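Local coordinates for 1-acyl-sn-glycerol-3-phosphate acyltransferase (Thermotoga maritima, PDB 5KYM), which catalyses acyl transfer to 1-acyl-sn-glycerol 3-phosphate, giving phosphatidic acid, with its active site probably positioned within the membrane bilayer, at residues K47-F52 against L92-V97; N77-A82 against M174-T179; E107-P112 against Y117-N122; V181-V186 against K228-V233. All blocks are in the same frame, centred on the assembly; numbering follows the deposited sequence.

Interaction 1: residues K47-F52 against L92-V97. With DD9 (nonane), chain F.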
# COMPACT_ATOMS: atom_id res chain seq x y z
N LYS A 47 1.98 -14.03 5.10
CA LYS A 47 2.15 -13.59 6.47
C LYS A 47 3.50 -12.94 6.56
O LYS A 47 3.62 -11.89 7.17
CB LYS A 47 2.01 -14.77 7.44
CG LYS A 47 1.88 -14.43 8.90
CD LYS A 47 0.59 -13.66 9.19
CE LYS A 47 0.79 -12.65 10.31
NZ LYS A 47 1.38 -13.32 11.54
N GLU A 48 4.51 -13.51 5.90
CA GLU A 48 5.88 -12.94 5.90
C GLU A 48 5.99 -11.54 5.32
O GLU A 48 6.85 -10.78 5.76
CB GLU A 48 6.87 -13.86 5.16
CG GLU A 48 7.28 -15.13 5.88
CD GLU A 48 7.75 -14.83 7.27
OE1 GLU A 48 8.64 -13.92 7.44
OE2 GLU A 48 7.15 -15.45 8.20
N ILE A 49 5.18 -11.28 4.30
CA ILE A 49 5.03 -9.99 3.65
C ILE A 49 4.44 -9.01 4.60
O ILE A 49 4.93 -7.90 4.73
CB ILE A 49 4.09 -10.09 2.39
CG1 ILE A 49 4.81 -10.90 1.30
CG2 ILE A 49 3.62 -8.71 1.85
CD1 ILE A 49 3.91 -11.37 0.17
N GLU A 50 3.34 -9.38 5.23
CA GLU A 50 2.70 -8.56 6.22
C GLU A 50 3.76 -8.22 7.33
O GLU A 50 3.92 -7.06 7.71
CB GLU A 50 1.47 -9.29 6.74
CG GLU A 50 0.87 -8.71 8.02
CD GLU A 50 -0.35 -9.44 8.52
OE1 GLU A 50 -0.39 -10.66 8.41
OE2 GLU A 50 -1.29 -8.81 9.05
N LYS A 51 4.53 -9.21 7.77
CA LYS A 51 5.53 -8.98 8.80
C LYS A 51 6.56 -7.99 8.30
O LYS A 51 7.03 -7.19 9.04
CB LYS A 51 6.19 -10.27 9.23
CG LYS A 51 5.19 -11.22 9.88
CD LYS A 51 5.59 -12.71 9.80
CE LYS A 51 6.57 -13.07 10.88
NZ LYS A 51 7.61 -14.00 10.46
N PHE A 52 6.90 -8.04 7.03
CA PHE A 52 7.82 -7.07 6.44
C PHE A 52 7.25 -5.66 6.53
O PHE A 52 7.92 -4.71 6.99
CB PHE A 52 8.20 -7.45 5.02
CG PHE A 52 8.89 -6.35 4.28
CD1 PHE A 52 10.23 -6.05 4.54
CD2 PHE A 52 8.20 -5.58 3.33
CE1 PHE A 52 10.83 -4.98 3.86
CE2 PHE A 52 8.83 -4.54 2.65
CZ PHE A 52 10.13 -4.25 2.91
N LEU A 92 3.43 0.21 4.42
CA LEU A 92 2.40 0.54 5.38
C LEU A 92 1.10 -0.19 5.07
O LEU A 92 0.61 -0.91 5.93
CB LEU A 92 2.14 2.05 5.40
CG LEU A 92 1.07 2.58 6.33
CD1 LEU A 92 1.55 2.38 7.71
CD2 LEU A 92 0.79 4.02 6.07
N ILE A 93 0.51 -0.03 3.87
CA ILE A 93 -0.76 -0.72 3.55
C ILE A 93 -0.55 -2.27 3.69
O ILE A 93 -1.43 -2.98 4.21
CB ILE A 93 -1.31 -0.43 2.14
CG1 ILE A 93 -1.38 1.03 1.73
CG2 ILE A 93 -2.68 -1.05 1.95
CD1 ILE A 93 -2.28 1.89 2.54
N LEU A 94 0.61 -2.78 3.22
CA LEU A 94 0.90 -4.23 3.22
C LEU A 94 0.88 -4.79 4.64
O LEU A 94 0.26 -5.81 4.91
CB LEU A 94 2.25 -4.54 2.56
CG LEU A 94 2.34 -4.49 1.02
CD1 LEU A 94 3.72 -4.70 0.41
CD2 LEU A 94 1.40 -5.53 0.47
N GLY A 95 1.52 -4.08 5.54
CA GLY A 95 1.68 -4.54 6.91
C GLY A 95 0.51 -4.31 7.83
O GLY A 95 0.40 -4.97 8.85
N PHE A 96 -0.39 -3.41 7.47
CA PHE A 96 -1.44 -3.01 8.39
C PHE A 96 -2.84 -2.98 7.82
O PHE A 96 -3.76 -2.60 8.53
CB PHE A 96 -1.10 -1.60 8.91
CG PHE A 96 0.13 -1.57 9.77
CD1 PHE A 96 0.05 -1.85 11.12
CD2 PHE A 96 1.33 -1.24 9.25
CE1 PHE A 96 1.14 -1.83 11.92
CE2 PHE A 96 2.44 -1.20 10.06
CZ PHE A 96 2.34 -1.47 11.40
N VAL A 97 -3.02 -3.33 6.56
CA VAL A 97 -4.37 -3.33 5.96
C VAL A 97 -4.58 -4.57 5.10
O VAL A 97 -5.56 -5.29 5.30
CB VAL A 97 -4.55 -2.10 5.08
CG1 VAL A 97 -5.94 -2.07 4.46
CG2 VAL A 97 -4.17 -0.83 5.84
C1 DD9 F . 10.14 -11.89 3.78
C2 DD9 F . 9.59 -11.41 2.45
C3 DD9 F . 9.51 -9.90 2.48
C4 DD9 F . 9.03 -9.39 1.13
C5 DD9 F . 8.59 -7.93 1.25
C6 DD9 F . 7.93 -7.52 -0.07
C7 DD9 F . 7.83 -6.02 -0.33
C8 DD9 F . 7.03 -5.83 -1.64
C9 DD9 F . 7.31 -4.48 -2.30
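Glu-50 and Gly-95 meet where two helices come very close. The axes of segments 47-52 and 92-96 pass 7.3 Å apart, with 123° between their directions. Gly-95, with no side chain, is consistent with so close an approach. Its CA lies 3.5 Å from the backbone O of Glu-50, a CA-H...O contact. The chain of Glu-50 leaves with CG anti to the backbone N (chi1 166°) and runs on extended. This lays its CG alongside the carbonyl of Gly-95, 3.9 Å from the O. The same carbonyl O takes a hydrogen bond from Lys-54. Just beside this pair, Ile-49 and Leu-94 slant across each other. The branch carbon CG2 of Ile-49 touches CD2 of Leu-94 at 4.1 Å. Leu-94 offers its other methyl, CD1, to C8 of the nonane. Phe-52 turns a ring face to the same alkane, with C5 over it. With an alanine at Phe-52 the middle of the alkane is likely to lose this aromatic cover, leaving a gap beside C5. Glu-48, also in the pocket, is gripped twice. Its OE2 takes Lys-51 NZ at 2.7 Å through the syn lone pair, and OE1 is bonded to Tyr-24 OH. The arrangement is a close helix crossing at a glycine. It joins the second long N-terminal helix, consistent with the two-helix membrane motif, to the acyltransferase domain.

Interaction 2: residues N77-A82 against M174-T179; sequences NFIVVA and MIAVKT
Ile-79 points from its strand at the short helix 174-177 and touches Ile-175 and Ala-176. Its side chain can be followed outward. At CB it splits. The branch CG2 meets the end of Ile-175, with CD1 of that residue 4.0 Å away. The other branch, CG1, lies anti to the carbonyl carbon (chi1 -56°) and packs against Val-181. Beyond it the chain is stretched out, which carries CD1 to the helix. This methyl does most of the work. It comes to 3.5 Å from CA of Ala-176 and 3.6 Å from its CB. On another flank it meets CG1 of Ile-175 at 3.8 Å. The small side chain of Ala-176 lets the methyl reach the helix backbone. Ile-175 and Ile-79 slant past each other rather than meeting end on. Thr-179 closes this end of the segment. Its OG1 donates to the backbone O of Ile-175 at 2.8 Å, in the carbonyl plane, with a C=O...donor angle of 148°. The same OG1 is also bonded to Val-181 N, so the hydroxyl ties the helix to the approach of the next strand. Around the contact, Leu-145 of helix 137-147 touches both isoleucines, and Leu-138 adds to the cover of Ile-175. Ala-176 also leans on Val-183 and on Leu-226 of helix 223-243. Strand 79-82 itself pairs with strands 151-153 and 183-189 in the central mixed sheet.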
# COMPACT_ATOMS: atom_id res chain seq x y z
N ASN A 77 -12.26 -10.25 -1.50
CA ASN A 77 -11.25 -9.26 -1.86
C ASN A 77 -11.86 -7.84 -1.86
O ASN A 77 -13.06 -7.66 -1.66
CB ASN A 77 -10.57 -9.61 -3.19
CG ASN A 77 -11.49 -9.49 -4.35
OD1 ASN A 77 -12.70 -9.60 -4.17
ND2 ASN A 77 -10.93 -9.23 -5.56
N PHE A 78 -11.02 -6.83 -2.09
CA PHE A 78 -11.46 -5.43 -2.06
C PHE A 78 -10.44 -4.56 -2.80
O PHE A 78 -9.41 -5.06 -3.25
CB PHE A 78 -11.75 -4.96 -0.62
CG PHE A 78 -10.71 -5.35 0.37
CD1 PHE A 78 -9.54 -4.61 0.48
CD2 PHE A 78 -10.88 -6.46 1.19
CE1 PHE A 78 -8.53 -5.01 1.40
CE2 PHE A 78 -9.90 -6.82 2.11
CZ PHE A 78 -8.73 -6.10 2.23
N ILE A 79 -10.76 -3.28 -2.98
CA ILE A 79 -9.83 -2.34 -3.57
C ILE A 79 -9.52 -1.28 -2.54
O ILE A 79 -10.38 -0.49 -2.23
CB ILE A 79 -10.39 -1.66 -4.79
CG1 ILE A 79 -10.82 -2.66 -5.82
CG2 ILE A 79 -9.30 -0.76 -5.41
CD1 ILE A 79 -11.80 -2.04 -6.81
N VAL A 80 -8.27 -1.26 -2.02
CA VAL A 80 -7.85 -0.26 -1.01
C VAL A 80 -7.65 1.00 -1.80
O VAL A 80 -7.00 1.00 -2.81
CB VAL A 80 -6.57 -0.67 -0.23
CG1 VAL A 80 -6.21 0.40 0.79
CG2 VAL A 80 -6.78 -1.96 0.50
N VAL A 81 -8.29 2.06 -1.36
CA VAL A 81 -8.12 3.31 -1.99
C VAL A 81 -7.59 4.27 -0.94
O VAL A 81 -8.24 4.55 0.06
CB VAL A 81 -9.41 3.76 -2.66
CG1 VAL A 81 -9.35 5.24 -3.12
CG2 VAL A 81 -9.67 2.84 -3.86
N ALA A 82 -6.38 4.76 -1.19
CA ALA A 82 -5.65 5.54 -0.20
C ALA A 82 -5.08 6.78 -0.83
O ALA A 82 -4.76 6.77 -2.02
CB ALA A 82 -4.56 4.68 0.43
N MET A 174 -12.66 3.69 -11.87
CA MET A 174 -13.21 2.75 -12.83
C MET A 174 -12.93 1.29 -12.47
O MET A 174 -13.80 0.46 -12.74
CB MET A 174 -12.72 3.07 -14.25
CG MET A 174 -13.61 2.46 -15.32
SD MET A 174 -15.36 2.94 -15.25
CE MET A 174 -15.31 4.71 -15.62
N ILE A 175 -11.83 0.92 -11.80
CA ILE A 175 -11.68 -0.53 -11.57
C ILE A 175 -12.73 -1.10 -10.62
O ILE A 175 -13.09 -2.25 -10.71
CB ILE A 175 -10.28 -1.01 -11.15
CG1 ILE A 175 -9.95 -0.60 -9.76
CG2 ILE A 175 -9.20 -0.50 -12.08
CD1 ILE A 175 -8.67 -1.24 -9.34
N ALA A 176 -13.25 -0.25 -9.75
CA ALA A 176 -14.35 -0.65 -8.85
C ALA A 176 -15.70 -0.74 -9.59
O ALA A 176 -16.41 -1.74 -9.51
CB ALA A 176 -14.46 0.30 -7.68
N VAL A 177 -16.03 0.33 -10.31
CA VAL A 177 -17.24 0.39 -11.13
C VAL A 177 -17.42 -0.80 -12.02
O VAL A 177 -18.47 -1.37 -12.01
CB VAL A 177 -17.30 1.71 -11.93
CG1 VAL A 177 -17.88 1.51 -13.29
CG2 VAL A 177 -18.14 2.66 -11.16
N LYS A 178 -16.38 -1.19 -12.73
CA LYS A 178 -16.43 -2.30 -13.74
C LYS A 178 -16.28 -3.70 -13.17
O LYS A 178 -16.37 -4.65 -13.92
CB LYS A 178 -15.37 -2.10 -14.86
CG LYS A 178 -15.81 -1.13 -15.95
CD LYS A 178 -14.73 -0.91 -17.00
CE LYS A 178 -15.21 0.05 -18.10
NZ LYS A 178 -16.57 -0.24 -18.65
N THR A 179 -15.97 -3.84 -11.89
CA THR A 179 -15.85 -5.16 -11.25
C THR A 179 -16.86 -5.39 -10.17
O THR A 179 -17.04 -6.53 -9.77
CB THR A 179 -14.46 -5.37 -10.57
OG1 THR A 179 -14.25 -4.45 -9.48
CG2 THR A 179 -13.36 -5.19 -11.58

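Interaction 3: residues E107-P112 against Y117-N122. With DD9 (nonane), chain F.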
# COMPACT_ATOMS: atom_id res chain seq x y z
N GLU A 107 10.08 -0.01 -14.39
CA GLU A 107 11.42 -0.10 -13.78
C GLU A 107 11.58 -1.28 -12.86
O GLU A 107 12.59 -1.97 -12.89
CB GLU A 107 11.76 1.13 -12.90
CG GLU A 107 12.34 2.31 -13.61
CD GLU A 107 11.31 3.00 -14.49
OE1 GLU A 107 10.12 2.58 -14.47
OE2 GLU A 107 11.69 3.97 -15.22
N LEU A 108 10.58 -1.48 -12.00
CA LEU A 108 10.69 -2.30 -10.80
C LEU A 108 10.92 -3.78 -11.02
O LEU A 108 11.59 -4.38 -10.18
CB LEU A 108 9.48 -2.08 -9.90
CG LEU A 108 9.48 -0.81 -9.05
CD1 LEU A 108 8.09 -0.48 -8.54
CD2 LEU A 108 10.45 -1.04 -7.93
N ARG A 109 10.45 -4.33 -12.16
CA ARG A 109 10.77 -5.70 -12.59
C ARG A 109 12.25 -6.06 -12.47
O ARG A 109 12.59 -7.19 -12.18
CB ARG A 109 10.33 -5.87 -14.02
CG ARG A 109 9.69 -7.21 -14.33
CD ARG A 109 8.98 -7.10 -15.68
NE ARG A 109 7.79 -7.97 -15.83
CZ ARG A 109 6.66 -7.62 -16.45
NH1 ARG A 109 6.51 -6.40 -16.99
NH2 ARG A 109 5.64 -8.49 -16.52
N LYS A 110 13.11 -5.08 -12.73
CA LYS A 110 14.56 -5.27 -12.77
C LYS A 110 15.17 -5.30 -11.37
O LYS A 110 16.17 -5.98 -11.18
CB LYS A 110 15.23 -4.18 -13.67
N ILE A 111 14.58 -4.61 -10.38
CA ILE A 111 15.12 -4.65 -8.99
C ILE A 111 14.89 -6.03 -8.33
O ILE A 111 13.74 -6.43 -8.08
CB ILE A 111 14.50 -3.59 -8.06
CG1 ILE A 111 14.71 -2.17 -8.58
CG2 ILE A 111 15.06 -3.72 -6.66
CD1 ILE A 111 16.14 -1.65 -8.51
N PRO A 112 15.96 -6.77 -8.03
CA PRO A 112 15.80 -8.08 -7.43
C PRO A 112 15.17 -8.04 -6.02
O PRO A 112 15.25 -7.02 -5.34
CB PRO A 112 17.22 -8.60 -7.39
CG PRO A 112 18.00 -7.39 -7.12
CD PRO A 112 17.34 -6.34 -7.95
N TYR A 117 8.49 -10.27 -5.13
CA TYR A 117 7.36 -10.04 -4.26
C TYR A 117 6.21 -9.26 -4.94
O TYR A 117 5.04 -9.58 -4.69
CB TYR A 117 7.83 -9.53 -2.91
CG TYR A 117 8.32 -10.69 -2.06
CD1 TYR A 117 7.41 -11.49 -1.38
CD2 TYR A 117 9.62 -11.01 -2.00
CE1 TYR A 117 7.82 -12.56 -0.62
CE2 TYR A 117 10.06 -12.05 -1.23
CZ TYR A 117 9.16 -12.83 -0.57
OH TYR A 117 9.63 -13.88 0.22
N ILE A 118 6.52 -8.34 -5.85
CA ILE A 118 5.46 -7.69 -6.63
C ILE A 118 4.68 -8.70 -7.44
O ILE A 118 3.47 -8.61 -7.50
CB ILE A 118 6.00 -6.63 -7.62
CG1 ILE A 118 6.63 -5.46 -6.85
CG2 ILE A 118 4.87 -6.14 -8.52
CD1 ILE A 118 7.20 -4.33 -7.67
N ARG A 119 5.40 -9.61 -8.09
CA ARG A 119 4.79 -10.71 -8.81
C ARG A 119 3.99 -11.60 -7.88
O ARG A 119 2.86 -11.90 -8.20
CB ARG A 119 5.83 -11.53 -9.53
CG ARG A 119 6.28 -10.92 -10.85
CD ARG A 119 6.87 -11.99 -11.83
NE ARG A 119 8.25 -12.32 -11.46
CZ ARG A 119 9.30 -11.50 -11.62
NH1 ARG A 119 9.17 -10.28 -12.19
NH2 ARG A 119 10.50 -11.89 -11.19
N TYR A 120 4.53 -11.99 -6.72
CA TYR A 120 3.78 -12.88 -5.83
C TYR A 120 2.45 -12.26 -5.42
O TYR A 120 1.44 -12.95 -5.40
CB TYR A 120 4.56 -13.25 -4.57
CG TYR A 120 3.99 -14.47 -3.85
CD1 TYR A 120 2.93 -14.35 -3.01
CD2 TYR A 120 4.56 -15.74 -4.00
CE1 TYR A 120 2.39 -15.45 -2.35
CE2 TYR A 120 4.06 -16.84 -3.35
CZ TYR A 120 2.96 -16.70 -2.52
OH TYR A 120 2.37 -17.77 -1.84
N LEU A 121 2.44 -10.95 -5.15
CA LEU A 121 1.21 -10.23 -4.81
C LEU A 121 0.27 -10.00 -5.98
O LEU A 121 -0.71 -9.26 -5.83
CB LEU A 121 1.55 -8.89 -4.14
CG LEU A 121 2.20 -9.05 -2.76
CD1 LEU A 121 2.98 -7.80 -2.38
CD2 LEU A 121 1.14 -9.41 -1.70
N ASN A 122 0.58 -10.62 -7.12
CA ASN A 122 -0.13 -10.44 -8.38
C ASN A 122 -0.20 -9.01 -8.86
O ASN A 122 -1.15 -8.65 -9.52
CB ASN A 122 -1.53 -11.03 -8.26
CG ASN A 122 -1.63 -12.37 -8.88
OD1 ASN A 122 -2.30 -12.56 -9.89
ND2 ASN A 122 -0.95 -13.33 -8.28
C1 DD9 F . 10.14 -11.89 3.78
C2 DD9 F . 9.59 -11.41 2.45
C3 DD9 F . 9.51 -9.90 2.48
C4 DD9 F . 9.03 -9.39 1.13
C5 DD9 F . 8.59 -7.93 1.25
C6 DD9 F . 7.93 -7.52 -0.07
C7 DD9 F . 7.83 -6.02 -0.33
C8 DD9 F . 7.03 -5.83 -1.64
C9 DD9 F . 7.31 -4.48 -2.30
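Leu-108, in the loop after strand 103-104, meets Ile-118 of helix 114-120, which ends in a Schellman motif. Their side chains cross at about a right angle. CD1 of Ile-118 sits 3.9 Å from CB of Leu-108 and also touches its CD1. Ile-118 reaches there with CG1 anti to the carbonyl carbon (chi1 -65°) and CD1 fully extended beyond. Further out, Arg-109 and Arg-119 also cross. NH1 of Arg-119 lies 3.8 Å from CG of Arg-109, which comes at the guanidinium edge near its plane. NE of Arg-109 is 4.5 Å from that NH1, so two like charges lie close at an exposed site, where solvent probably screens them. In the next shell, Phe-125 of strand 124-125 touches Leu-108, Arg-109 and Ile-118. At the end of the helix Asn-122 takes a positive phi. Its N bonds to Arg-119 O at 2.8 Å, and Gly-123 N bonds to Ile-118 O. Tyr-117, just before Ile-118 in the helix, faces the nonane. Val-45 and Ile-49 of helix 38-59 touch it, as do Val-28 and Leu-29 of helix 2-34. Replacing Tyr-117 by a leucine would probably leave Gly-25 O without its hydroxyl partner and take the flat ring from under the alkane. In the present structure, nonane C4 lies 3.4 Å above the Tyr-117 ring, over its centre.

Interaction 4: residues V181-V186 against K228-V233; sequences VPVLPV and KYVEEV
Val-230 is the main bump of the helix, and it projects toward Val-183 and Pro-185 of the strand. It meets Val-183 tip to tip: its CG2 is 3.9 Å from CG1 of Val-183. Its other methyl, CG1, comes down between the two strand residues. That methyl lies 4.1 Å from Val-183 CG1 and 4.2 Å from Pro-185 CG. Val-230 has CG1 anti to the backbone N (chi1 173°), which turns both methyls to the strand. The ring of Pro-185 crosses Val-230 at about a right angle. This is the layered packing of an alpha/beta domain, with helix 223-243 lying against one face of the central mixed sheet. Strand 183-186 and helix segment 228-233 run 30° apart in direction, and their axes approach to 8.4 Å. Val-183 and Pro-185, on the same side of the strand, meet Val-230 and Val-233, one turn apart on the helix. Val-233 continues the line. Its CG1 rests on CB of Pro-185 at 3.8 Å, so the proline ring is touched by both valines. Leu-184 and Val-186 point away from the helix. Val-81 of the adjacent strand 79-82 touches both Val-183 and Val-230, and Val-233 also reaches His-212.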
# COMPACT_ATOMS: atom_id res chain seq x y z
N VAL A 181 -16.34 -4.90 -7.07
CA VAL A 181 -15.72 -5.25 -5.76
C VAL A 181 -15.73 -4.00 -4.83
O VAL A 181 -15.62 -2.86 -5.31
CB VAL A 181 -14.32 -5.96 -5.81
CG1 VAL A 181 -13.90 -6.39 -7.24
CG2 VAL A 181 -13.23 -5.13 -5.16
N PRO A 182 -15.84 -4.23 -3.53
CA PRO A 182 -15.89 -3.12 -2.59
C PRO A 182 -14.59 -2.36 -2.44
O PRO A 182 -13.52 -2.95 -2.39
CB PRO A 182 -16.28 -3.75 -1.25
CG PRO A 182 -16.25 -5.22 -1.46
CD PRO A 182 -15.95 -5.54 -2.87
N VAL A 183 -14.72 -1.04 -2.39
CA VAL A 183 -13.64 -0.08 -2.13
C VAL A 183 -13.49 0.05 -0.61
O VAL A 183 -14.50 0.12 0.11
CB VAL A 183 -13.99 1.27 -2.78
CG1 VAL A 183 -13.05 2.37 -2.35
CG2 VAL A 183 -13.96 1.10 -4.28
N LEU A 184 -12.26 0.05 -0.14
CA LEU A 184 -12.00 0.18 1.32
C LEU A 184 -11.18 1.47 1.43
O LEU A 184 -9.98 1.43 1.20
CB LEU A 184 -11.25 -1.04 1.91
CG LEU A 184 -10.80 -0.92 3.36
CD1 LEU A 184 -12.02 -0.90 4.21
CD2 LEU A 184 -9.80 -1.94 3.86
N PRO A 185 -11.83 2.60 1.77
CA PRO A 185 -11.10 3.85 1.81
C PRO A 185 -10.14 3.91 2.97
O PRO A 185 -10.53 3.51 4.04
CB PRO A 185 -12.20 4.89 1.99
CG PRO A 185 -13.40 4.24 1.47
CD PRO A 185 -13.25 2.82 1.96
N VAL A 186 -8.92 4.42 2.75
CA VAL A 186 -7.90 4.48 3.80
C VAL A 186 -7.25 5.83 3.80
O VAL A 186 -7.00 6.31 2.76
CB VAL A 186 -6.80 3.43 3.57
CG1 VAL A 186 -5.63 3.66 4.50
CG2 VAL A 186 -7.39 2.06 3.81
N LYS A 228 -15.93 10.75 -6.06
CA LYS A 228 -16.13 11.89 -5.22
C LYS A 228 -16.45 11.52 -3.78
O LYS A 228 -16.10 12.28 -2.88
CB LYS A 228 -17.15 12.82 -5.87
CG LYS A 228 -16.60 13.44 -7.18
CD LYS A 228 -15.15 14.02 -7.16
CE LYS A 228 -14.91 15.07 -6.04
NZ LYS A 228 -15.45 16.44 -6.39
N TYR A 229 -17.06 10.37 -3.55
CA TYR A 229 -17.54 9.98 -2.21
C TYR A 229 -16.35 9.53 -1.43
O TYR A 229 -16.11 9.94 -0.26
CB TYR A 229 -18.64 8.90 -2.31
CG TYR A 229 -19.16 8.40 -0.98
CD1 TYR A 229 -18.59 7.32 -0.36
CD2 TYR A 229 -20.26 8.95 -0.38
CE1 TYR A 229 -19.03 6.88 0.87
CE2 TYR A 229 -20.74 8.49 0.82
CZ TYR A 229 -20.11 7.45 1.44
OH TYR A 229 -20.51 6.91 2.66
N VAL A 230 -15.58 8.68 -2.11
CA VAL A 230 -14.39 8.07 -1.54
C VAL A 230 -13.33 9.15 -1.26
O VAL A 230 -12.76 9.20 -0.18
CB VAL A 230 -13.87 6.95 -2.47
CG1 VAL A 230 -12.52 6.42 -1.96
CG2 VAL A 230 -14.87 5.82 -2.55
N GLU A 231 -13.12 10.02 -2.23
CA GLU A 231 -12.30 11.23 -2.08
C GLU A 231 -12.60 12.07 -0.87
O GLU A 231 -11.65 12.42 -0.18
CB GLU A 231 -12.33 12.12 -3.34
CG GLU A 231 -11.19 13.12 -3.34
CD GLU A 231 -11.02 13.97 -4.58
OE1 GLU A 231 -11.84 13.94 -5.52
OE2 GLU A 231 -10.00 14.70 -4.59
N GLU A 232 -13.87 12.38 -0.58
CA GLU A 232 -14.18 13.16 0.66
C GLU A 232 -13.87 12.35 1.84
O GLU A 232 -13.25 12.88 2.75
CB GLU A 232 -15.60 13.76 0.80
CG GLU A 232 -15.84 15.12 0.08
CD GLU A 232 -14.57 15.86 -0.44
OE1 GLU A 232 -13.94 16.64 0.35
OE2 GLU A 232 -14.20 15.68 -1.64
N VAL A 233 -14.24 11.07 1.81
CA VAL A 233 -13.94 10.15 2.95
C VAL A 233 -12.44 10.10 3.32
O VAL A 233 -12.07 10.27 4.48
CB VAL A 233 -14.44 8.70 2.70
CG1 VAL A 233 -13.95 7.77 3.81
CG2 VAL A 233 -15.97 8.65 2.59

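Overall arrangement
Interactions 2 and 4 share the central sheet, with centres 9 Å apart. Their strands are neighbours: Ile-79 N to Pro-182 O and Val-81 O to Val-186 N, both 2.8 Å, are probable hydrogen bonds. Helix 89-96 of interaction 1 packs on the sheet face opposite helix 223-243, where Ile-93 CG2 meets Val-80 CG1 at 4.0 Å. The family's HX4D motif, probably catalytic, runs from the turn after strand 79-82 to the start of this helix. Interactions 1 and 3, centres about 16 Å apart, share the nonane, and Ile-49 CG1 touches Tyr-117 CD1 at 3.8 Å. Interactions 3 and 4, about 27 Å apart between centres, lie on opposite sides of the chain's centre.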